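Local coordinates for protein Cag-Z (Helicobacter pylori, PDB 1S2X) that is of unknown function but is encoded by the cag pathogenicity island, which specifies a type IV secretion system, at residues K19-N24 and N81-A86. The protein carries 1 engineered substitution. Sequence-based numbering, arbitrary orientation.
Sequences KILDSN and NNLVLA
The amide of Asn24 presents one face to helix 74-101: the CA of Leu83 lies over it, 4.0 Å from Asn24 ND2, while no atom of 81-86 lies against the opposite face. Around its rim, Ala86 CB approaches the nitrogen at 3.9 Å from Asn24 ND2, and Asn82 CB sits 3.2 Å from Asn24 OD1, raised toward the Leu83 side. No direct hydrogen bond joins the segments. Instead, a water donates to Asn24 OD1 and accepts from Asn82 ND2 at 2.6 Å, spanning two amides whose planes are turned 39° apart. The rotation of the Asn24 amide (chi2 -70°) points ND2 back at its own helix, where it makes a weak hydrogen bond of 3.3 Å to Ile20 O. That carbonyl also accepts from Asn24 N, so the side-chain and backbone nitrogens of Asn24 share this one acceptor, both over long distances, where the helix ends.

Beside this polar edge the contact is apolar. Ile20 puts CG2 between Leu83 CD1 and Ala86 CB, while Ile20 CD1 comes within 3.2 Å of Ala86 O. Leu21 starts out away from the partner, but its end swings back; it runs alongside Leu83 with both pointing the same way, Leu21 CD2 and Leu83 CD1 4.0 Å apart. Phe122 and Glu126 of helix 105-135 touch both leucines, and Tyr79 touches Leu21 and Asn24. With the axes of the two helical segments 10.0 Å apart at closest approach and 147° between their directions, this is a roughly antiparallel helix-helix packing, which sets the short helix 14-23 against the side of the long helix 74-101 of an all-helical fold.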
loop_
_atom_site.group_PDB
_atom_site.type_symbol
_atom_site.label_atom_id
_atom_site.label_comp_id
_atom_site.label_asym_id
_atom_site.label_seq_id
_atom_site.Cartn_x
_atom_site.Cartn_y
_atom_site.Cartn_z
ATOM N N LYS A 19 5.607 -9.655 -12.933
ATOM C CA LYS A 19 7.054 -9.753 -12.751
ATOM C C LYS A 19 7.504 -8.799 -11.653
ATOM O O LYS A 19 8.393 -9.082 -10.852
ATOM C CB LYS A 19 7.795 -9.446 -14.051
ATOM C CG LYS A 19 7.388 -10.259 -15.270
ATOM C CD LYS A 19 7.625 -11.745 -15.069
ATOM C CE LYS A 19 8.909 -12.223 -15.764
ATOM N NZ LYS A 19 9.448 -13.451 -15.135
ATOM N N ILE A 20 6.867 -7.635 -11.636
ATOM C CA ILE A 20 7.169 -6.642 -10.601
ATOM C C ILE A 20 6.609 -7.087 -9.259
ATOM O O ILE A 20 7.171 -6.798 -8.198
ATOM C CB ILE A 20 6.643 -5.272 -11.053
ATOM C CG1 ILE A 20 7.277 -4.810 -12.381
ATOM C CG2 ILE A 20 6.816 -4.217 -9.982
ATOM C CD1 ILE A 20 7.160 -3.320 -12.606
ATOM N N LEU A 21 5.500 -7.821 -9.230
ATOM C CA LEU A 21 5.051 -8.365 -7.948
ATOM C C LEU A 21 6.042 -9.380 -7.386
ATOM O O LEU A 21 6.549 -9.232 -6.275
ATOM C CB LEU A 21 3.672 -9.000 -8.111
ATOM C CG LEU A 21 2.495 -8.046 -8.267
ATOM C CD1 LEU A 21 1.207 -8.834 -8.482
ATOM C CD2 LEU A 21 2.348 -7.105 -7.078
ATOM N N ASP A 22 6.359 -10.440 -8.125
ATOM C CA ASP A 22 7.290 -11.469 -7.683
ATOM C C ASP A 22 8.678 -10.907 -7.397
ATOM O O ASP A 22 9.370 -11.292 -6.456
ATOM C CB ASP A 22 7.423 -12.566 -8.742
ATOM C CG ASP A 22 6.095 -13.045 -9.293
ATOM O OD1 ASP A 22 5.156 -13.206 -8.489
ATOM O OD2 ASP A 22 5.998 -13.263 -10.523
ATOM N N SER A 23 9.105 -9.973 -8.240
ATOM C CA SER A 23 10.421 -9.373 -8.065
ATOM C C SER A 23 10.555 -8.704 -6.700
ATOM O O SER A 23 11.619 -8.763 -6.088
ATOM C CB SER A 23 10.675 -8.354 -9.178
ATOM O OG SER A 23 11.668 -7.414 -8.823
ATOM N N ASN A 24 9.480 -8.076 -6.258
ATOM C CA ASN A 24 9.419 -7.247 -5.072
ATOM C C ASN A 24 8.697 -7.923 -3.916
ATOM O O ASN A 24 8.346 -7.276 -2.928
ATOM C CB ASN A 24 8.684 -5.935 -5.390
ATOM C CG ASN A 24 9.567 -4.847 -5.954
ATOM O OD1 ASN A 24 10.410 -4.277 -5.261
ATOM N ND2 ASN A 24 9.369 -4.523 -7.230
ATOM N N ASN A 81 7.233 1.912 -2.404
ATOM C CA ASN A 81 8.115 2.786 -3.184
ATOM C C ASN A 81 8.853 1.983 -4.249
ATOM O O ASN A 81 8.923 2.371 -5.413
ATOM C CB ASN A 81 9.104 3.519 -2.271
ATOM C CG ASN A 81 9.862 4.616 -2.985
ATOM O OD1 ASN A 81 9.531 5.804 -2.867
ATOM N ND2 ASN A 81 10.896 4.242 -3.738
ATOM N N ASN A 82 9.431 0.847 -3.870
ATOM C CA ASN A 82 10.141 -0.019 -4.797
ATOM C C ASN A 82 9.251 -0.461 -5.955
ATOM O O ASN A 82 9.633 -0.404 -7.117
ATOM C CB ASN A 82 10.655 -1.266 -4.084
ATOM C CG ASN A 82 11.668 -0.912 -3.009
ATOM O OD1 ASN A 82 12.016 0.261 -2.863
ATOM N ND2 ASN A 82 12.118 -1.925 -2.274
ATOM N N LEU A 83 8.050 -0.919 -5.609
ATOM C CA LEU A 83 7.069 -1.352 -6.586
ATOM C C LEU A 83 6.685 -0.242 -7.548
ATOM O O LEU A 83 6.642 -0.419 -8.762
ATOM C CB LEU A 83 5.787 -1.835 -5.874
ATOM C CG LEU A 83 4.680 -2.253 -6.852
ATOM C CD1 LEU A 83 4.443 -3.750 -6.749
ATOM C CD2 LEU A 83 3.406 -1.468 -6.597
ATOM N N VAL A 84 6.374 0.925 -6.988
ATOM C CA VAL A 84 5.972 2.065 -7.804
ATOM C C VAL A 84 7.084 2.472 -8.769
ATOM O O VAL A 84 6.797 2.757 -9.935
ATOM C CB VAL A 84 5.574 3.267 -6.936
ATOM C CG1 VAL A 84 5.427 4.541 -7.765
ATOM C CG2 VAL A 84 4.278 2.941 -6.202
ATOM N N LEU A 85 8.310 2.486 -8.256
ATOM C CA LEU A 85 9.467 2.865 -9.053
ATOM C C LEU A 85 9.656 1.881 -10.206
ATOM O O LEU A 85 9.788 2.287 -11.363
ATOM C CB LEU A 85 10.709 2.944 -8.171
ATOM C CG LEU A 85 11.990 3.447 -8.844
ATOM C CD1 LEU A 85 11.825 4.874 -9.343
ATOM C CD2 LEU A 85 13.166 3.340 -7.888
ATOM N N ALA A 86 9.658 0.604 -9.847
ATOM C CA ALA A 86 9.885 -0.491 -10.771
ATOM C C ALA A 86 8.828 -0.512 -11.884
ATOM O O ALA A 86 9.197 -0.860 -13.008
ATOM C CB ALA A 86 9.896 -1.848 -10.085
HETATM O O HOH W 1 10.596 -4.073 -2.495
#